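Local structure of halogenase PltM (6BZN) at residues S111-H115 against F407-W413; S122-L126 against S236-S240; K226-D230 against I242-K246; H251-E255 against K301-I305. The protein is a flavin-dependent halogenase that uses FAD to halogenate phenolic substrates and accepts more than one halide. All coordinates share one frame; numbering follows the deposited sequence.

Interaction 1: residues S111-H115 against F407-W413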
# COMPACT_ATOMS: atom_id res chain seq x y z
N SER A 111 -13.34 3.82 5.50
CA SER A 111 -14.47 3.54 6.36
C SER A 111 -14.45 2.07 6.76
O SER A 111 -13.97 1.21 6.00
CB SER A 111 -15.79 3.89 5.69
OG SER A 111 -15.98 3.13 4.51
N PHE A 112 -14.95 1.80 7.96
CA PHE A 112 -14.93 0.46 8.54
C PHE A 112 -16.30 0.16 9.11
O PHE A 112 -16.79 0.94 9.91
CB PHE A 112 -13.87 0.36 9.64
CG PHE A 112 -12.48 0.69 9.16
CD1 PHE A 112 -12.03 2.00 9.12
CD2 PHE A 112 -11.63 -0.32 8.71
CE1 PHE A 112 -10.76 2.30 8.66
CE2 PHE A 112 -10.36 -0.02 8.24
CZ PHE A 112 -9.92 1.29 8.22
N ALA A 113 -16.92 -0.94 8.68
CA ALA A 113 -18.21 -1.39 9.21
C ALA A 113 -18.02 -2.79 9.75
O ALA A 113 -17.50 -3.67 9.05
CB ALA A 113 -19.26 -1.37 8.13
N TRP A 114 -18.42 -3.00 11.01
CA TRP A 114 -18.16 -4.25 11.73
C TRP A 114 -19.40 -5.14 11.71
O TRP A 114 -20.55 -4.64 11.73
CB TRP A 114 -17.71 -3.94 13.16
CG TRP A 114 -17.39 -5.14 14.01
CD1 TRP A 114 -16.19 -5.80 14.12
CD2 TRP A 114 -18.30 -5.83 14.87
NE1 TRP A 114 -16.30 -6.84 15.00
CE2 TRP A 114 -17.58 -6.89 15.48
CE3 TRP A 114 -19.65 -5.65 15.20
CZ2 TRP A 114 -18.16 -7.76 16.40
CZ3 TRP A 114 -20.23 -6.53 16.12
CH2 TRP A 114 -19.49 -7.57 16.70
N HIS A 115 -19.17 -6.44 11.68
CA HIS A 115 -20.24 -7.46 11.60
C HIS A 115 -19.88 -8.64 12.45
O HIS A 115 -18.72 -8.84 12.79
CB HIS A 115 -20.41 -7.95 10.19
CG HIS A 115 -20.53 -6.85 9.20
ND1 HIS A 115 -21.73 -6.29 8.86
CD2 HIS A 115 -19.58 -6.16 8.53
CE1 HIS A 115 -21.53 -5.31 7.99
NE2 HIS A 115 -20.23 -5.21 7.79
N PHE A 407 -10.43 -6.82 15.05
CA PHE A 407 -11.67 -7.15 14.34
C PHE A 407 -12.69 -7.91 15.19
O PHE A 407 -13.85 -8.02 14.79
CB PHE A 407 -11.42 -8.03 13.11
CG PHE A 407 -10.66 -7.40 11.95
CD1 PHE A 407 -10.40 -6.02 11.86
CD2 PHE A 407 -10.26 -8.22 10.90
CE1 PHE A 407 -9.70 -5.51 10.75
CE2 PHE A 407 -9.58 -7.71 9.80
CZ PHE A 407 -9.29 -6.36 9.73
N SER A 408 -12.28 -8.49 16.33
CA SER A 408 -13.20 -9.31 17.15
C SER A 408 -14.38 -8.57 17.77
O SER A 408 -15.32 -9.21 18.19
CB SER A 408 -12.44 -10.01 18.29
OG SER A 408 -11.82 -9.05 19.13
N ASP A 409 -14.32 -7.25 17.86
CA ASP A 409 -15.35 -6.47 18.58
C ASP A 409 -15.36 -5.03 18.07
O ASP A 409 -14.30 -4.43 17.87
CB ASP A 409 -15.01 -6.51 20.07
CG ASP A 409 -15.95 -5.67 20.91
OD1 ASP A 409 -17.11 -6.07 21.08
OD2 ASP A 409 -15.53 -4.60 21.39
N PHE A 410 -16.55 -4.47 17.83
CA PHE A 410 -16.59 -3.13 17.28
C PHE A 410 -15.98 -2.08 18.21
O PHE A 410 -15.20 -1.25 17.77
CB PHE A 410 -17.99 -2.65 16.88
CG PHE A 410 -17.99 -1.21 16.52
CD1 PHE A 410 -17.40 -0.80 15.32
CD2 PHE A 410 -18.43 -0.24 17.42
CE1 PHE A 410 -17.31 0.55 15.00
CE2 PHE A 410 -18.35 1.11 17.09
CZ PHE A 410 -17.79 1.50 15.89
N HIS A 411 -16.34 -2.10 19.50
CA HIS A 411 -15.80 -1.11 20.44
C HIS A 411 -14.27 -1.18 20.46
O HIS A 411 -13.59 -0.14 20.41
CB HIS A 411 -16.40 -1.26 21.85
CG HIS A 411 -15.86 -0.28 22.84
ND1 HIS A 411 -16.10 1.07 22.75
CD2 HIS A 411 -15.06 -0.45 23.93
CE1 HIS A 411 -15.48 1.70 23.74
NE2 HIS A 411 -14.83 0.80 24.46
N LEU A 412 -13.72 -2.39 20.49
CA LEU A 412 -12.27 -2.59 20.44
C LEU A 412 -11.70 -2.01 19.14
O LEU A 412 -10.70 -1.27 19.18
CB LEU A 412 -11.92 -4.07 20.60
CG LEU A 412 -10.44 -4.48 20.51
CD1 LEU A 412 -9.59 -3.72 21.51
CD2 LEU A 412 -10.32 -5.98 20.72
N TRP A 413 -12.35 -2.31 18.02
CA TRP A 413 -11.92 -1.74 16.74
C TRP A 413 -11.92 -0.21 16.81
O TRP A 413 -10.97 0.45 16.39
CB TRP A 413 -12.75 -2.21 15.55
CG TRP A 413 -12.28 -1.54 14.34
CD1 TRP A 413 -12.84 -0.46 13.72
CD2 TRP A 413 -11.07 -1.81 13.64
NE1 TRP A 413 -12.06 -0.06 12.67
CE2 TRP A 413 -10.97 -0.88 12.60
CE3 TRP A 413 -10.06 -2.77 13.80
CZ2 TRP A 413 -9.90 -0.89 11.69
CZ3 TRP A 413 -9.00 -2.78 12.91
CH2 TRP A 413 -8.92 -1.84 11.87

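Interaction 2: residues S122-L126 against S236-S240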
# COMPACT_ATOMS: atom_id res chain seq x y z
N SER A 122 -25.23 -3.51 12.59
CA SER A 122 -25.71 -2.18 12.95
C SER A 122 -24.97 -1.08 12.19
O SER A 122 -23.74 -1.04 12.19
CB SER A 122 -25.57 -1.96 14.45
OG SER A 122 -25.74 -0.60 14.77
N PRO A 123 -25.72 -0.16 11.57
CA PRO A 123 -25.06 1.03 10.99
C PRO A 123 -24.41 1.99 11.99
O PRO A 123 -23.81 2.97 11.57
CB PRO A 123 -26.17 1.74 10.21
CG PRO A 123 -27.41 0.98 10.42
CD PRO A 123 -27.17 -0.17 11.34
N ASP A 124 -24.53 1.73 13.30
CA ASP A 124 -23.74 2.45 14.30
C ASP A 124 -22.39 1.81 14.62
O ASP A 124 -21.60 2.38 15.35
CB ASP A 124 -24.55 2.63 15.58
CG ASP A 124 -25.84 3.38 15.31
OD1 ASP A 124 -25.78 4.44 14.64
OD2 ASP A 124 -26.91 2.89 15.73
N HIS A 125 -22.12 0.63 14.06
CA HIS A 125 -20.80 -0.02 14.21
C HIS A 125 -19.91 0.35 13.03
O HIS A 125 -19.40 -0.53 12.33
CB HIS A 125 -20.97 -1.54 14.33
CG HIS A 125 -21.67 -1.96 15.58
ND1 HIS A 125 -22.24 -3.20 15.72
CD2 HIS A 125 -21.90 -1.30 16.74
CE1 HIS A 125 -22.79 -3.29 16.92
NE2 HIS A 125 -22.58 -2.16 17.56
N LEU A 126 -19.72 1.67 12.87
CA LEU A 126 -18.95 2.29 11.79
C LEU A 126 -17.95 3.31 12.35
O LEU A 126 -18.26 4.04 13.29
CB LEU A 126 -19.87 3.07 10.84
CG LEU A 126 -20.48 2.39 9.62
CD1 LEU A 126 -21.17 1.11 10.02
CD2 LEU A 126 -21.45 3.36 8.95
N SER A 236 -28.16 10.04 6.42
CA SER A 236 -29.10 10.47 7.47
C SER A 236 -29.23 9.47 8.63
O SER A 236 -29.59 9.86 9.75
CB SER A 236 -30.48 10.73 6.87
OG SER A 236 -30.99 9.56 6.27
N ARG A 237 -28.94 8.19 8.37
CA ARG A 237 -28.92 7.16 9.40
C ARG A 237 -27.54 7.00 10.03
O ARG A 237 -27.42 6.95 11.25
CB ARG A 237 -29.40 5.83 8.81
CG ARG A 237 -29.33 4.63 9.74
CD ARG A 237 -30.19 4.79 10.99
NE ARG A 237 -29.93 3.69 11.92
CZ ARG A 237 -28.97 3.65 12.83
NH1 ARG A 237 -28.11 4.65 12.98
NH2 ARG A 237 -28.85 2.58 13.60
N THR A 238 -26.49 6.91 9.22
CA THR A 238 -25.15 6.67 9.75
C THR A 238 -24.55 7.90 10.40
O THR A 238 -23.72 7.77 11.30
CB THR A 238 -24.18 6.16 8.66
OG1 THR A 238 -24.06 7.16 7.65
CG2 THR A 238 -24.67 4.88 8.07
N ARG A 239 -24.95 9.08 9.95
CA ARG A 239 -24.35 10.36 10.36
C ARG A 239 -22.89 10.48 9.94
O ARG A 239 -22.14 11.31 10.49
CB ARG A 239 -24.48 10.59 11.88
CG ARG A 239 -25.86 10.30 12.46
CD ARG A 239 -25.91 10.68 13.93
NE ARG A 239 -27.13 10.22 14.60
CZ ARG A 239 -27.46 10.50 15.87
NH1 ARG A 239 -28.60 10.03 16.36
NH2 ARG A 239 -26.67 11.24 16.65
N SER A 240 -22.45 9.68 8.96
CA SER A 240 -21.10 9.79 8.47
C SER A 240 -20.98 11.11 7.70
O SER A 240 -21.86 11.44 6.92
CB SER A 240 -20.74 8.64 7.55
OG SER A 240 -19.47 8.88 6.98
O HOH W 1 -22.74 5.33 12.24

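Interaction 3: residues K226-D230 against I242-K246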
# COMPACT_ATOMS: atom_id res chain seq x y z
N LYS A 226 -23.84 -2.49 -5.52
CA LYS A 226 -24.57 -1.40 -4.86
C LYS A 226 -23.73 -0.59 -3.89
O LYS A 226 -22.89 -1.14 -3.19
CB LYS A 226 -25.74 -1.94 -4.06
CG LYS A 226 -26.99 -2.15 -4.84
CD LYS A 226 -28.20 -2.15 -3.90
CE LYS A 226 -29.47 -2.20 -4.72
NZ LYS A 226 -30.62 -2.50 -3.83
N SER A 227 -24.01 0.70 -3.81
CA SER A 227 -23.36 1.59 -2.87
C SER A 227 -23.78 1.23 -1.44
O SER A 227 -24.88 0.73 -1.21
CB SER A 227 -23.73 3.04 -3.16
OG SER A 227 -25.07 3.33 -2.76
N TYR A 228 -22.91 1.52 -0.48
CA TYR A 228 -23.25 1.32 0.93
C TYR A 228 -24.57 2.04 1.29
O TYR A 228 -25.42 1.49 1.98
CB TYR A 228 -22.15 1.82 1.86
CG TYR A 228 -22.49 1.55 3.30
CD1 TYR A 228 -23.26 2.47 4.04
CD2 TYR A 228 -22.11 0.37 3.92
CE1 TYR A 228 -23.60 2.21 5.35
CE2 TYR A 228 -22.44 0.10 5.23
CZ TYR A 228 -23.21 1.02 5.94
OH TYR A 228 -23.55 0.76 7.23
N GLU A 229 -24.71 3.27 0.81
CA GLU A 229 -25.88 4.09 1.16
C GLU A 229 -27.18 3.47 0.62
O GLU A 229 -28.19 3.50 1.32
CB GLU A 229 -25.74 5.53 0.68
CG GLU A 229 -24.86 6.41 1.56
CD GLU A 229 -23.39 6.02 1.55
OE1 GLU A 229 -22.77 6.07 2.64
OE2 GLU A 229 -22.84 5.69 0.47
N ASP A 230 -27.16 2.93 -0.60
CA ASP A 230 -28.32 2.25 -1.19
C ASP A 230 -28.57 0.87 -0.60
O ASP A 230 -29.72 0.45 -0.49
CB ASP A 230 -28.19 2.10 -2.72
CG ASP A 230 -28.32 3.43 -3.45
OD1 ASP A 230 -28.92 4.37 -2.89
OD2 ASP A 230 -27.79 3.54 -4.58
N ILE A 242 -19.03 11.56 5.26
CA ILE A 242 -18.75 11.21 3.86
C ILE A 242 -19.59 10.01 3.47
O ILE A 242 -19.88 9.15 4.30
CB ILE A 242 -17.25 10.90 3.62
CG1 ILE A 242 -16.76 9.75 4.53
CG2 ILE A 242 -16.43 12.15 3.85
CD1 ILE A 242 -15.36 9.26 4.22
N GLU A 243 -19.98 9.95 2.19
CA GLU A 243 -20.62 8.75 1.65
C GLU A 243 -19.61 7.62 1.72
O GLU A 243 -18.47 7.78 1.25
CB GLU A 243 -21.02 8.92 0.19
CG GLU A 243 -22.10 9.94 -0.11
CD GLU A 243 -22.22 10.22 -1.60
OE1 GLU A 243 -22.17 9.27 -2.41
OE2 GLU A 243 -22.34 11.40 -1.96
N LEU A 244 -20.02 6.48 2.26
CA LEU A 244 -19.13 5.32 2.29
C LEU A 244 -18.85 4.81 0.87
O LEU A 244 -17.78 4.25 0.62
CB LEU A 244 -19.66 4.20 3.17
CG LEU A 244 -20.09 4.42 4.63
CD1 LEU A 244 -19.70 3.21 5.48
CD2 LEU A 244 -19.56 5.69 5.26
N PHE A 245 -19.79 5.05 -0.04
CA PHE A 245 -19.60 4.83 -1.48
C PHE A 245 -18.36 5.55 -2.02
O PHE A 245 -17.66 5.01 -2.88
CB PHE A 245 -20.86 5.30 -2.23
CG PHE A 245 -20.85 5.02 -3.72
CD1 PHE A 245 -20.55 3.75 -4.21
CD2 PHE A 245 -21.21 6.02 -4.63
CE1 PHE A 245 -20.57 3.49 -5.58
CE2 PHE A 245 -21.24 5.76 -6.01
CZ PHE A 245 -20.93 4.49 -6.47
N LYS A 246 -18.12 6.76 -1.52
CA LYS A 246 -16.95 7.57 -1.85
C LYS A 246 -15.84 7.39 -0.82
O LYS A 246 -15.22 8.35 -0.38
CB LYS A 246 -17.36 9.05 -1.96
CG LYS A 246 -18.40 9.35 -3.03
CD LYS A 246 -18.58 10.85 -3.18
CE LYS A 246 -19.70 11.23 -4.16
NZ LYS A 246 -19.33 10.98 -5.58
O HOH W 2 -23.70 7.11 -1.64

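Interaction 4: residues H251-E255 against K301-I305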
# COMPACT_ATOMS: atom_id res chain seq x y z
N HIS A 251 -15.35 -3.96 5.34
CA HIS A 251 -16.28 -4.71 6.16
C HIS A 251 -15.45 -5.68 6.97
O HIS A 251 -14.78 -6.54 6.38
CB HIS A 251 -17.26 -5.48 5.29
CG HIS A 251 -18.27 -4.62 4.63
ND1 HIS A 251 -19.20 -3.90 5.34
CD2 HIS A 251 -18.50 -4.36 3.33
CE1 HIS A 251 -19.97 -3.24 4.50
NE2 HIS A 251 -19.57 -3.50 3.28
N ILE A 252 -15.46 -5.53 8.29
CA ILE A 252 -14.57 -6.28 9.16
C ILE A 252 -15.38 -7.22 10.05
O ILE A 252 -16.54 -6.93 10.40
CB ILE A 252 -13.63 -5.36 9.97
CG1 ILE A 252 -14.43 -4.36 10.83
CG2 ILE A 252 -12.72 -4.59 9.02
CD1 ILE A 252 -13.61 -3.60 11.87
N PHE A 253 -14.79 -8.36 10.39
CA PHE A 253 -15.43 -9.36 11.21
C PHE A 253 -14.33 -10.21 11.80
O PHE A 253 -13.17 -10.08 11.42
CB PHE A 253 -16.44 -10.17 10.38
CG PHE A 253 -15.93 -10.52 9.01
CD1 PHE A 253 -15.16 -11.65 8.82
CD2 PHE A 253 -16.20 -9.69 7.92
CE1 PHE A 253 -14.67 -11.96 7.56
CE2 PHE A 253 -15.70 -9.99 6.67
CZ PHE A 253 -14.93 -11.12 6.49
N GLU A 254 -14.68 -11.09 12.74
CA GLU A 254 -13.65 -11.75 13.56
C GLU A 254 -12.51 -12.42 12.77
O GLU A 254 -11.36 -12.30 13.16
CB GLU A 254 -14.29 -12.77 14.51
CG GLU A 254 -13.28 -13.25 15.56
CD GLU A 254 -13.78 -14.39 16.40
OE1 GLU A 254 -12.91 -15.17 16.87
OE2 GLU A 254 -15.02 -14.51 16.60
N GLU A 255 -12.84 -13.11 11.68
CA GLU A 255 -11.88 -13.96 10.96
C GLU A 255 -11.28 -13.31 9.72
O GLU A 255 -10.47 -13.93 9.02
CB GLU A 255 -12.51 -15.32 10.59
CG GLU A 255 -13.57 -15.32 9.49
CD GLU A 255 -14.99 -15.01 9.97
OE1 GLU A 255 -15.17 -14.54 11.11
OE2 GLU A 255 -15.94 -15.24 9.20
N LYS A 301 -22.94 -15.93 5.81
CA LYS A 301 -22.45 -15.61 7.16
C LYS A 301 -22.77 -14.16 7.55
O LYS A 301 -23.14 -13.89 8.69
CB LYS A 301 -20.94 -15.85 7.21
CG LYS A 301 -20.33 -16.41 8.48
CD LYS A 301 -18.94 -16.99 8.16
CE LYS A 301 -18.25 -17.62 9.37
NZ LYS A 301 -16.98 -18.35 9.06
N TYR A 302 -22.62 -13.24 6.60
CA TYR A 302 -22.75 -11.79 6.81
C TYR A 302 -23.71 -11.17 5.80
O TYR A 302 -23.28 -10.48 4.87
CB TYR A 302 -21.37 -11.13 6.71
CG TYR A 302 -20.37 -11.71 7.68
CD1 TYR A 302 -20.52 -11.50 9.05
CD2 TYR A 302 -19.30 -12.50 7.24
CE1 TYR A 302 -19.63 -12.05 9.95
CE2 TYR A 302 -18.40 -13.04 8.14
CZ TYR A 302 -18.57 -12.83 9.50
OH TYR A 302 -17.70 -13.36 10.42
N PRO A 303 -25.03 -11.41 5.97
CA PRO A 303 -26.03 -10.91 5.00
C PRO A 303 -25.99 -9.42 4.75
O PRO A 303 -26.35 -8.99 3.65
CB PRO A 303 -27.38 -11.29 5.61
CG PRO A 303 -27.11 -12.03 6.86
CD PRO A 303 -25.64 -12.18 7.07
N ALA A 304 -25.57 -8.63 5.74
CA ALA A 304 -25.38 -7.19 5.53
C ALA A 304 -24.41 -6.93 4.37
O ALA A 304 -24.71 -6.15 3.48
CB ALA A 304 -24.88 -6.50 6.78
N ILE A 305 -23.27 -7.61 4.39
CA ILE A 305 -22.29 -7.50 3.30
C ILE A 305 -22.95 -7.91 1.96
O ILE A 305 -22.75 -7.25 0.93
CB ILE A 305 -21.02 -8.34 3.60
CG1 ILE A 305 -20.33 -7.84 4.89
CG2 ILE A 305 -20.05 -8.26 2.44
CD1 ILE A 305 -19.16 -8.70 5.34
O HOH W 3 -15.49 -17.32 7.26

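Interaction 1: residues S111-H115 against F407-W413
Trp-114 holds CG anti to the backbone N (chi1 -180°), which lays its indole on Phe-410 N at the start of helix 410-441; Trp-413, from the helix side, likewise has CG anti to its N and so reaches Phe-112. The contact is a strand-on-helix packing in which strand 109-114 of the mixed sheet of this flavin-dependent halogenase, next to its outermost strand 126-131, meets the start of a long helix. The indole of Trp-114 lies against the backbone of that turn: Phe-410 N sits above the ring centre and Asp-409 C nearer the rim, on the same face. Phe-410 CB packs on Trp-114 CD2 at 3.8 Å, and the edge of the Phe-410 ring meets Trp-114 CB. Asp-409 is the N-cap, its OD2 accepting from Leu-412 N at 3.0 Å, so the turn beneath the indole is pinned from within. Two residues back along the strand, Trp-413 CZ2 comes over a face of Phe-112 near its rim, 3.5 Å from Phe-112 CD2, an oblique pair with the ring planes at 48°. His-250 stacks on the Phe-112 ring, and Ile-252 of strand 248-253 touches Trp-413. The one polar link between the segments is a bent bond, N-H...O angle 144°: Trp-114 NE1 reaches Phe-407 O at 2.7 Å, with the oxygen close to the indole plane and the nitrogen above the carbonyl plane.

Interaction 2: residues S122-L126 against S236-S240
Pro-123 and Thr-238 bring the two backbones closest, their CA atoms 5.8 Å apart, where a type I beta turn from Ser-122 to His-125 faces the last turn of helix 235-238. Each segment is tied by an ST turn: Ser-122 OG accepts from Asp-124 N, and Thr-238 OG1 from Ser-240 N, where the chain leaves the helix through Arg-239 with positive phi. A water joins the backbones, donating to Pro-123 O at 2.7 Å and to Thr-238 O at 2.8 Å. The side-chain link is an end-on salt bridge. Arg-237, bent at chi2 (61°), turns its guanidinium back to the loop, and NH1 meets Asp-124 OD1 while NH2 meets OD2, each at 2.9 Å and nearly straight. Both oxygens lie close to the guanidinium plane, yet the carboxylate is twisted 44° against it, and NH2 approaches OD2 from above the carboxylate plane. Pro-123 CG lies over one guanidinium face, 3.8 Å from Arg-237 NH2. With an asparagine in place of Asp-124, Arg-237 would probably lose its charge partner and one of its two accepting oxygens, leaving the guanidinium freer to turn. Deeper in, Leu-126 CD2 packs on Thr-238 CG2 at 3.7 Å. The contact thus fastens the loop between strands 109-114 and 126-131 to helix 235-238, and Tyr-228 of helix 228-231 touches Pro-123, Leu-126 and Thr-238 alike.

Interaction 3: residues K226-D230 against I242-K246
The N-terminal turn of short helix 228-231 docks on the loop that leads into strand 248-253, and a glutamate of its first turn, Glu-229, grips two successive backbone amides of that loop. Ser-227 is the N-cap, its OG accepting from Asp-230 N at 3.0 Å. Glu-229, bent at chi2 (67°), folds its carboxylate toward the loop. Glu-229 OE1 takes Leu-244 N at 2.8 Å on its syn side, somewhat out of the carboxylate plane, and Glu-229 OE2 takes Phe-245 N at 3.2 Å through its syn lone pair. This fork fixes the rotation of the carboxylate. A water donates to Glu-229 OE2 and Glu-243 OE1, bridging two acids whose like charges it probably eases. A glutamine in place of Glu-229 would probably leave one of the two amides without its acceptor and loosen the loop against the helix. Beside the fork, the side chains of Tyr-228 and Leu-244 run the same way, with their CB atoms 3.7 Å apart. Leu-244 CD1 stands almost exactly over the centre of the Tyr-228 ring, 3.8 Å from the centroid, a CH-pi contact. A second one lies at the cap, where Ser-227 CB rests over a face of the Phe-245 ring, 3.4 Å from Phe-245 CD1.

Interaction 4: residues H251-E255 against K301-I305
Phe-253 and Tyr-302 form the tightly packed part of this contact, an offset stack with centroids 4.4 Å apart and planes 27° from parallel. Tyr-302 CE2 lies over the Phe-253 ring near its rim, and Tyr-302 CZ comes within 3.5 Å of Phe-253 CB. The phenylalanine reaches this place with CG between the backbone N and the carbonyl carbon (chi1 41°), which folds its ring alongside the strand end. On the opposite face of the tyrosine ring lies CG of its neighbour Lys-301, so the phenol is held between two side chains. Ile-305 extends the apolar patch: CG1 stands over a face of the His-251 ring in a CH-pi contact, and Ile-305 CD1 touches Phe-253 CE2 at 3.9 Å. The imidazole nitrogens of His-251 are taken up by His-115 and His-308.

The other side is polar and looser. The Glu-255 carboxylate meets the hydroxyl edge of the Tyr-302 ring, OE2 in the ring plane, the two planes 34° apart; Tyr-302 OH lies 2.8 Å from Glu-255 OE2 and 2.9 Å from OE1, both weak contacts. The ammonium of the extended Lys-301 makes a weak salt bridge, NZ to Glu-255 OE2 at 3.3 Å, and a water bridges the same pair, donating to OE2 and accepting from Lys-301 NZ at 2.6 Å. Lys-301 also makes a cation-pi contact with Tyr-285.

Together these contacts seat the break between helices 291-301 and 303-306 on the end of strand 248-253 and the turn into strand 256-262, where Leu-298 touches Phe-253 and Leu-258 touches both His-251 and Ile-305.

All four interactions lie on the same side of the chain's centre, around one end of the mixed sheet. Interactions 1 and 4 have centres 10 Å apart and reach neighbouring strands, 109-114 and 248-253, joined by the probable Ala-113 O to Ile-252 N bond. Interactions 2 and 3 lie 11 Å apart, use successive helices 228-231 and 235-238, and alternate along the chain, meeting where Leu-126 touches Tyr-228 and Leu-244. Interaction 2 abuts interaction 1 through His-125 and Phe-410, whereas interactions 2 and 4 do not touch. Residues 111-115 and 407-413 bracket all the other segments, so helix 410-441, from late in the chain, closes over elements formed earlier in the sequence.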